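Intramolecular trans-sialidase (Macrobdella decora, PDB 3SLI) catalyses sialic acid cleavage by intramolecular trans-glycosylation, releasing 2,7-anhydro-Neu5Ac from substrates such as 3'-sialyllactose. Local coordinates at residues Leu54-Asn59 with Gly156-Gln161; Arg67-Tyr72 with Ile81-Thr86. One frame throughout, in Å; residues are numbered along the deposited sequence.

Interaction 1 of 2, residues Leu54-Asn59 with Gly156-Gln161; sequences LFSVGN and GGTKRQ
Ser56 and Gly156 each donate to a peptide carbonyl across the contact, that of Gly157 and that of Leu54, and approach it differently. Ser56 OG lies in the plane of the Gly157 carbonyl, on a lone pair of O, with the C=O...OG angle at 141°. Gly156 N instead stands above the plane of the Leu54 carbonyl, 59° out of it. Both segments belong to the N-terminal, concanavalin-like beta sandwich of the enzyme. Segment 54-59 lies in a six-stranded antiparallel sheet, and its Leu54 and Phe55 form a classic beta bulge opposite Ile71. Strand 158-160 pairs with 163-165 in a separate small hairpin. Residues 156-159 run nearly the same way as 54-59, without backbone bonds of a sheet between their strands.

The Gly156 N to Leu54 O bond is 3.0 Å long and nearly straight at N-H. It forms just before the segments diverge. Gly156 turns there with a positive phi, which favours glycine.

Ser56 is the side chain that spans the gap. Its OG sits between the backbone N and carbonyl carbon (chi1 65°), which aims it at the hairpin. It donates to Gly157 O at 2.6 Å. A water donates a hydrogen bond to Ser56 OG at 2.8 Å and accepts one from Lys159 N at 2.9 Å. Thr158 OG1 packs alongside, 3.4 Å from Ser56 CB, and is hydrogen-bonded to Ser53. Thr158 also touches His68 and His70, so the small hairpin covers the sheet face that carries these histidines.

At the far end no direct hydrogen bond is found between the segments, and water bridges them. One water donates to Asn59 O at 2.8 Å and accepts from Gln161 N at 2.9 Å.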
ATOM      1  N   LEU A  54       2.691 -25.095 -13.979  1.00  9.35           N
ATOM      2  CA  LEU A  54       1.311 -25.352 -14.370  1.00 10.08           C
ATOM      3  C   LEU A  54       1.309 -26.153 -15.683  1.00  9.08           C
ATOM      4  O   LEU A  54       0.599 -27.151 -15.824  1.00  9.41           O
ATOM      5  CB  LEU A  54       0.610 -24.015 -14.600  1.00  9.76           C
ATOM      6  CG  LEU A  54      -0.256 -23.401 -13.506  1.00 16.73           C
ATOM      7  CD1 LEU A  54       0.047 -23.981 -12.147  1.00 15.06           C
ATOM      8  CD2 LEU A  54      -0.104 -21.901 -13.544  1.00 14.15           C
ATOM      9  N   PHE A  55       2.168 -25.728 -16.606  1.00 11.93           N
ATOM     10  CA  PHE A  55       2.287 -26.333 -17.931  1.00 12.82           C
ATOM     11  C   PHE A  55       3.731 -26.200 -18.395  1.00 12.43           C
ATOM     12  O   PHE A  55       4.344 -25.146 -18.204  1.00 13.43           O
ATOM     13  CB  PHE A  55       1.361 -25.574 -18.896  1.00 11.49           C
ATOM     14  CG  PHE A  55       1.539 -25.938 -20.349  1.00 12.79           C
ATOM     15  CD1 PHE A  55       0.900 -27.056 -20.885  1.00 15.62           C
ATOM     16  CD2 PHE A  55       2.328 -25.147 -21.188  1.00 12.97           C
ATOM     17  CE1 PHE A  55       1.041 -27.384 -22.242  1.00 14.73           C
ATOM     18  CE2 PHE A  55       2.477 -25.466 -22.546  1.00 13.11           C
ATOM     19  CZ  PHE A  55       1.829 -26.586 -23.069  1.00 10.50           C
ATOM     20  N   SER A  56       4.264 -27.253 -19.015  1.00 11.29           N
ATOM     21  CA  SER A  56       5.638 -27.237 -19.520  1.00 10.17           C
ATOM     22  C   SER A  56       5.820 -28.120 -20.755  1.00  8.39           C
ATOM     23  O   SER A  56       5.072 -29.075 -20.976  1.00  9.58           O
ATOM     24  CB  SER A  56       6.630 -27.704 -18.446  1.00  6.04           C
ATOM     25  OG  SER A  56       6.408 -29.058 -18.101  1.00  8.77           O
ATOM     26  N   VAL A  57       6.839 -27.791 -21.532  1.00  8.11           N
ATOM     27  CA  VAL A  57       7.195 -28.524 -22.734  1.00 11.25           C
ATOM     28  C   VAL A  57       8.721 -28.460 -22.750  1.00 11.47           C
ATOM     29  O   VAL A  57       9.301 -27.379 -22.603  1.00 13.14           O
ATOM     30  CB  VAL A  57       6.644 -27.842 -24.025  1.00 12.19           C
ATOM     31  CG1 VAL A  57       6.978 -28.689 -25.255  1.00 11.19           C
ATOM     32  CG2 VAL A  57       5.138 -27.649 -23.933  1.00 11.76           C
ATOM     33  N   GLY A  58       9.375 -29.607 -22.866  1.00 11.04           N
ATOM     34  CA  GLY A  58      10.823 -29.590 -22.893  1.00 11.16           C
ATOM     35  C   GLY A  58      11.484 -30.932 -23.103  1.00 10.97           C
ATOM     36  O   GLY A  58      10.859 -31.906 -23.539  1.00 12.22           O
ATOM     37  N   ASN A  59      12.775 -30.963 -22.798  1.00 11.44           N
ATOM     38  CA  ASN A  59      13.607 -32.149 -22.939  1.00 11.09           C
ATOM     39  C   ASN A  59      13.831 -32.768 -21.554  1.00 13.84           C
ATOM     40  O   ASN A  59      14.489 -32.167 -20.702  1.00 14.37           O
ATOM     41  CB  ASN A  59      14.934 -31.732 -23.560  1.00 11.35           C
ATOM     42  CG  ASN A  59      15.830 -32.899 -23.851  1.00 10.34           C
ATOM     43  OD1 ASN A  59      15.656 -33.985 -23.296  1.00 11.59           O
ATOM     44  ND2 ASN A  59      16.808 -32.685 -24.721  1.00 13.13           N
ATOM     45  N   GLY A 156       1.439 -29.680 -14.459  1.00 14.76           N
ATOM     46  CA  GLY A 156       1.801 -29.826 -13.054  1.00 12.77           C
ATOM     47  C   GLY A 156       3.246 -30.102 -12.682  1.00 12.62           C
ATOM     48  O   GLY A 156       3.526 -30.555 -11.571  1.00 14.62           O
ATOM     49  N   GLY A 157       4.171 -29.814 -13.585  1.00 12.02           N
ATOM     50  CA  GLY A 157       5.572 -30.047 -13.295  1.00 11.89           C
ATOM     51  C   GLY A 157       6.402 -29.887 -14.549  1.00 12.48           C
ATOM     52  O   GLY A 157       5.849 -29.715 -15.643  1.00 12.48           O
ATOM     53  N   THR A 158       7.721 -29.874 -14.384  1.00 12.69           N
ATOM     54  CA  THR A 158       8.656 -29.753 -15.500  1.00 13.02           C
ATOM     55  C   THR A 158       9.597 -30.946 -15.407  1.00 14.96           C
ATOM     56  O   THR A 158      10.220 -31.162 -14.367  1.00 10.97           O
ATOM     57  CB  THR A 158       9.471 -28.453 -15.418  1.00 12.47           C
ATOM     58  OG1 THR A 158       8.608 -27.333 -15.668  1.00 11.48           O
ATOM     59  CG2 THR A 158      10.608 -28.456 -16.444  1.00  9.60           C
ATOM     60  N   LYS A 159       9.655 -31.754 -16.463  1.00 13.66           N
ATOM     61  CA  LYS A 159      10.518 -32.928 -16.451  1.00 12.61           C
ATOM     62  C   LYS A 159      11.981 -32.545 -16.644  1.00 13.65           C
ATOM     63  O   LYS A 159      12.352 -31.910 -17.645  1.00 12.68           O
ATOM     64  CB  LYS A 159      10.060 -33.950 -17.497  1.00 12.71           C
ATOM     65  CG  LYS A 159       8.706 -34.560 -17.165  1.00 14.63           C
ATOM     66  CD  LYS A 159       8.308 -35.666 -18.128  1.00 13.91           C
ATOM     67  CE  LYS A 159       6.996 -36.293 -17.690  1.00 15.69           C
ATOM     68  NZ  LYS A 159       6.590 -37.443 -18.545  1.00 14.64           N
ATOM     69  N   ARG A 160      12.793 -32.866 -15.637  1.00 15.91           N
ATOM     70  CA  ARG A 160      14.226 -32.567 -15.651  1.00 16.90           C
ATOM     71  C   ARG A 160      14.966 -33.846 -15.280  1.00 17.35           C
ATOM     72  O   ARG A 160      14.781 -34.387 -14.190  1.00 14.90           O
ATOM     73  CB  ARG A 160      14.551 -31.453 -14.655  1.00 15.34           C
ATOM     74  CG  ARG A 160      13.718 -30.197 -14.858  1.00 15.34           C
ATOM     75  CD  ARG A 160      14.155 -29.075 -13.933  1.00 13.19           C
ATOM     76  NE  ARG A 160      15.345 -28.390 -14.429  1.00 13.45           N
ATOM     77  CZ  ARG A 160      16.003 -27.457 -13.752  1.00 17.87           C
ATOM     78  NH1 ARG A 160      15.589 -27.101 -12.540  1.00 18.23           N
ATOM     79  NH2 ARG A 160      17.065 -26.868 -14.292  1.00 14.40           N
ATOM     80  N   GLN A 161      15.743 -34.361 -16.228  1.00 17.48           N
ATOM     81  CA  GLN A 161      16.494 -35.602 -16.049  1.00 17.21           C
ATOM     82  C   GLN A 161      15.621 -36.720 -15.477  1.00 16.14           C
ATOM     83  O   GLN A 161      15.994 -37.392 -14.506  1.00 15.08           O
ATOM     84  CB  GLN A 161      17.743 -35.381 -15.192  1.00 18.23           C
ATOM     85  CG  GLN A 161      18.671 -34.327 -15.757  1.00 16.76           C
ATOM     86  CD  GLN A 161      20.054 -34.369 -15.134  1.00 20.73           C
ATOM     87  OE1 GLN A 161      20.974 -34.980 -15.685  1.00 20.00           O
ATOM     88  NE2 GLN A 161      20.216 -33.702 -13.998  1.00 15.72           N
TER
HETATM   89  O   HOH W   1       8.385 -30.798 -18.934  1.00 11.25           O
HETATM   90  O   HOH W   2      16.259 -32.952 -18.657  1.00 11.58           O
HETATM   91  O   HOH W   3      14.333 -29.887 -18.752  1.00 13.00           O

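Interaction 2 of 2, residues Arg67-Tyr72 with Ile81-Thr86; sequences RHFHIY and IELRNT
Arg67 to Tyr72 and Ile81 to Thr86 pair as the two arms of an antiparallel beta hairpin in the lectin-like sandwich. The axes of strands 67-72 and 81-85 come within 4.5 Å.

Backbone bonds come first. His68 with Arg84 and His70 with Glu82 are hydrogen-bonded pairs, each joined by two N-H...O bonds. From the non-hydrogen-bonded position of Phe69, its CA makes a CA-H...O contact with Glu82 O at 3.3 Å.

Apolar contacts lie on the face of Phe69, Ile71, Ile81 and Leu83. Ile81 CG2 touches Ile71 CG1 at 3.9 Å. Phe69 CD1 lies 4.0 Å from Leu83 CG. Leu115 of the other sheet packs on Phe69, Ile71 and Ile81.

Polar groups fill the reverse face. One water joins His68 NE2, Glu82 OE1 and Arg84 NH2, and it lies in the plane of the His68 ring. Arg84 NH1 forms a salt bridge with Asp87. His70 stacks on Tyr166, and its ND1 is buried without a partner.

Methyl packing closes the hairpin's open end. The Arg67 chain is extended from CG to NE, which carries its guanidinium past Asn85. There Thr86 CG2 sits over the centre of one guanidinium face, 3.4 Å from Arg67 CZ.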
ATOM      1  N   ARG A  67      16.741 -27.298 -20.613  1.00 12.08           N
ATOM      2  CA  ARG A  67      16.091 -27.191 -21.911  1.00 12.71           C
ATOM      3  C   ARG A  67      14.590 -27.421 -21.735  1.00 12.59           C
ATOM      4  O   ARG A  67      14.118 -28.565 -21.750  1.00 11.65           O
ATOM      5  CB  ARG A  67      16.672 -28.219 -22.882  1.00 11.42           C
ATOM      6  CG  ARG A  67      18.161 -28.063 -23.133  1.00 11.69           C
ATOM      7  CD  ARG A  67      18.653 -29.103 -24.130  1.00 12.62           C
ATOM      8  NE  ARG A  67      20.111 -29.147 -24.197  1.00 10.48           N
ATOM      9  CZ  ARG A  67      20.864 -28.300 -24.892  1.00 11.92           C
ATOM     10  NH1 ARG A  67      20.318 -27.319 -25.601  1.00 12.44           N
ATOM     11  NH2 ARG A  67      22.183 -28.428 -24.863  1.00 14.06           N
ATOM     12  N   HIS A  68      13.847 -26.333 -21.549  1.00 10.67           N
ATOM     13  CA  HIS A  68      12.407 -26.430 -21.359  1.00 11.88           C
ATOM     14  C   HIS A  68      11.739 -25.066 -21.311  1.00 12.68           C
ATOM     15  O   HIS A  68      12.402 -24.037 -21.179  1.00 13.37           O
ATOM     16  CB  HIS A  68      12.091 -27.174 -20.045  1.00 13.03           C
ATOM     17  CG  HIS A  68      12.713 -26.553 -18.823  1.00 12.54           C
ATOM     18  ND1 HIS A  68      13.731 -27.155 -18.118  1.00 13.79           N
ATOM     19  CD2 HIS A  68      12.455 -25.385 -18.184  1.00 15.26           C
ATOM     20  CE1 HIS A  68      14.077 -26.389 -17.098  1.00 15.97           C
ATOM     21  NE2 HIS A  68      13.319 -25.307 -17.115  1.00 13.69           N
ATOM     22  N   PHE A  69      10.416 -25.085 -21.408  1.00 12.57           N
ATOM     23  CA  PHE A  69       9.594 -23.895 -21.303  1.00 11.68           C
ATOM     24  C   PHE A  69       8.523 -24.257 -20.286  1.00  9.71           C
ATOM     25  O   PHE A  69       7.989 -25.366 -20.324  1.00  9.87           O
ATOM     26  CB  PHE A  69       8.904 -23.539 -22.626  1.00 13.26           C
ATOM     27  CG  PHE A  69       7.692 -22.649 -22.447  1.00 13.85           C
ATOM     28  CD1 PHE A  69       7.841 -21.284 -22.207  1.00 13.37           C
ATOM     29  CD2 PHE A  69       6.402 -23.195 -22.446  1.00 13.86           C
ATOM     30  CE1 PHE A  69       6.731 -20.476 -21.964  1.00 13.53           C
ATOM     31  CE2 PHE A  69       5.286 -22.397 -22.203  1.00 14.13           C
ATOM     32  CZ  PHE A  69       5.451 -21.036 -21.961  1.00 13.62           C
ATOM     33  N   HIS A  70       8.226 -23.351 -19.362  1.00  9.86           N
ATOM     34  CA  HIS A  70       7.180 -23.616 -18.383  1.00  9.65           C
ATOM     35  C   HIS A  70       6.551 -22.340 -17.836  1.00 12.15           C
ATOM     36  O   HIS A  70       7.176 -21.268 -17.856  1.00 10.53           O
ATOM     37  CB  HIS A  70       7.676 -24.542 -17.245  1.00 11.48           C
ATOM     38  CG  HIS A  70       8.393 -23.845 -16.118  1.00 12.25           C
ATOM     39  ND1 HIS A  70       9.552 -23.120 -16.293  1.00 15.17           N
ATOM     40  CD2 HIS A  70       8.146 -23.838 -14.784  1.00 10.24           C
ATOM     41  CE1 HIS A  70       9.992 -22.703 -15.116  1.00 10.98           C
ATOM     42  NE2 HIS A  70       9.157 -23.126 -14.186  1.00 11.56           N
ATOM     43  N   ILE A  71       5.272 -22.445 -17.485  1.00 10.92           N
ATOM     44  CA  ILE A  71       4.519 -21.347 -16.881  1.00 12.56           C
ATOM     45  C   ILE A  71       4.354 -21.872 -15.459  1.00 10.15           C
ATOM     46  O   ILE A  71       3.892 -22.995 -15.279  1.00  9.98           O
ATOM     47  CB  ILE A  71       3.109 -21.192 -17.507  1.00 13.48           C
ATOM     48  CG1 ILE A  71       3.212 -20.906 -19.006  1.00 17.02           C
ATOM     49  CG2 ILE A  71       2.329 -20.068 -16.797  1.00 13.86           C
ATOM     50  CD1 ILE A  71       1.862 -20.895 -19.715  1.00 15.22           C
ATOM     51  N   TYR A  72       4.710 -21.069 -14.458  1.00 12.02           N
ATOM     52  CA  TYR A  72       4.632 -21.519 -13.066  1.00 11.46           C
ATOM     53  C   TYR A  72       4.047 -20.466 -12.129  1.00 10.78           C
ATOM     54  O   TYR A  72       3.934 -19.293 -12.490  1.00 11.86           O
ATOM     55  CB  TYR A  72       6.045 -21.896 -12.556  1.00 10.52           C
ATOM     56  CG  TYR A  72       6.980 -20.701 -12.399  1.00 10.69           C
ATOM     57  CD1 TYR A  72       6.960 -19.919 -11.237  1.00  8.39           C
ATOM     58  CD2 TYR A  72       7.805 -20.292 -13.446  1.00  9.45           C
ATOM     59  CE1 TYR A  72       7.716 -18.761 -11.132  1.00  7.54           C
ATOM     60  CE2 TYR A  72       8.575 -19.130 -13.349  1.00 10.74           C
ATOM     61  CZ  TYR A  72       8.519 -18.366 -12.189  1.00  9.74           C
ATOM     62  OH  TYR A  72       9.242 -17.201 -12.095  1.00 10.37           O
ATOM     63  N   ILE A  81       7.346 -17.272 -16.209  1.00 12.10           N
ATOM     64  CA  ILE A  81       7.731 -18.263 -17.201  1.00 13.39           C
ATOM     65  C   ILE A  81       9.249 -18.288 -17.268  1.00 13.64           C
ATOM     66  O   ILE A  81       9.930 -17.362 -16.795  1.00 10.94           O
ATOM     67  CB  ILE A  81       7.242 -17.898 -18.645  1.00 12.72           C
ATOM     68  CG1 ILE A  81       7.795 -16.528 -19.063  1.00 12.55           C
ATOM     69  CG2 ILE A  81       5.731 -17.941 -18.730  1.00 13.98           C
ATOM     70  CD1 ILE A  81       8.056 -16.381 -20.529  1.00 13.29           C
ATOM     71  N   GLU A  82       9.763 -19.369 -17.840  1.00 12.68           N
ATOM     72  CA  GLU A  82      11.183 -19.532 -18.087  1.00 15.21           C
ATOM     73  C   GLU A  82      11.207 -20.284 -19.419  1.00 12.58           C
ATOM     74  O   GLU A  82      10.515 -21.296 -19.569  1.00 11.26           O
ATOM     75  CB  GLU A  82      11.883 -20.347 -16.995  1.00 14.34           C
ATOM     76  CG  GLU A  82      11.946 -19.673 -15.636  1.00 14.38           C
ATOM     77  CD  GLU A  82      12.844 -20.417 -14.664  1.00 13.16           C
ATOM     78  OE1 GLU A  82      12.464 -21.519 -14.218  1.00 14.57           O
ATOM     79  OE2 GLU A  82      13.933 -19.895 -14.348  1.00 15.38           O
ATOM     80  N   LEU A  83      11.911 -19.716 -20.392  1.00 13.50           N
ATOM     81  CA  LEU A  83      12.058 -20.283 -21.737  1.00 14.23           C
ATOM     82  C   LEU A  83      13.561 -20.542 -21.812  1.00 11.08           C
ATOM     83  O   LEU A  83      14.357 -19.597 -21.926  1.00 12.45           O
ATOM     84  CB  LEU A  83      11.657 -19.239 -22.780  1.00 13.70           C
ATOM     85  CG  LEU A  83      10.972 -19.655 -24.085  1.00 19.84           C
ATOM     86  CD1 LEU A  83      11.216 -18.546 -25.094  1.00 12.92           C
ATOM     87  CD2 LEU A  83      11.449 -21.015 -24.616  1.00 11.19           C
ATOM     88  N   ARG A  84      13.940 -21.816 -21.784  1.00 13.59           N
ATOM     89  CA  ARG A  84      15.344 -22.206 -21.740  1.00 15.33           C
ATOM     90  C   ARG A  84      15.829 -23.276 -22.715  1.00 13.75           C
ATOM     91  O   ARG A  84      15.107 -24.214 -23.037  1.00 14.15           O
ATOM     92  CB  ARG A  84      15.641 -22.735 -20.339  1.00 13.52           C
ATOM     93  CG  ARG A  84      15.216 -21.823 -19.203  1.00 16.15           C
ATOM     94  CD  ARG A  84      16.392 -21.600 -18.288  1.00 21.64           C
ATOM     95  NE  ARG A  84      16.377 -22.484 -17.144  1.00 22.23           N
ATOM     96  CZ  ARG A  84      17.439 -22.780 -16.401  1.00 18.27           C
ATOM     97  NH1 ARG A  84      18.640 -22.286 -16.678  1.00 17.39           N
ATOM     98  NH2 ARG A  84      17.274 -23.503 -15.309  1.00 20.51           N
ATOM     99  N   ASN A  85      17.090 -23.155 -23.113  1.00 14.51           N
ATOM    100  CA  ASN A  85      17.749 -24.141 -23.973  1.00 15.51           C
ATOM    101  C   ASN A  85      19.230 -24.075 -23.607  1.00 16.27           C
ATOM    102  O   ASN A  85      20.098 -24.156 -24.469  1.00 18.07           O
ATOM    103  CB  ASN A  85      17.566 -23.820 -25.456  1.00 12.50           C
ATOM    104  CG  ASN A  85      17.940 -24.988 -26.340  1.00 12.47           C
ATOM    105  OD1 ASN A  85      18.435 -24.816 -27.458  1.00 16.61           O
ATOM    106  ND2 ASN A  85      17.693 -26.194 -25.849  1.00  9.06           N
ATOM    107  N   THR A  86      19.472 -24.009 -22.298  1.00 17.28           N
ATOM    108  CA  THR A  86      20.786 -23.848 -21.647  1.00 16.72           C
ATOM    109  C   THR A  86      21.164 -22.366 -21.738  1.00 16.83           C
ATOM    110  O   THR A  86      20.838 -21.673 -22.714  1.00 15.93           O
ATOM    111  CB  THR A  86      21.942 -24.767 -22.157  1.00 13.84           C
ATOM    112  OG1 THR A  86      22.434 -24.314 -23.423  1.00 14.54           O
ATOM    113  CG2 THR A  86      21.497 -26.208 -22.236  1.00 15.18           C
TER
HETATM  114  O   HOH W   4      14.168 -23.680 -14.979  1.00  9.43           O
HETATM  115  O   HOH W   5      10.710 -16.301 -14.262  1.00 14.13           O

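How the interactions relate
Both interactions use the same six-stranded sheet, in which strands 51-58 and 67-74 are neighbours. Interaction 2 lies within that sheet and joins consecutive strands. It buries 653 Å² in all, both sides summed, through a main-chain ladder and two-sided packing. Interaction 1 is made by segments whose nearest ends are 97 residues apart and joins the sheet to the small hairpin on its histidine-bearing face. It buries 222 Å² and relies on a few polar bonds and waters, although its touching residues are mostly buried. Interaction 2 is only partly buried, with an apolar side toward the sandwich core. The two contacts meet directly: Val57 O lies 2.8 Å from Phe69 N, and Thr158 OG1 packs on His70 CB.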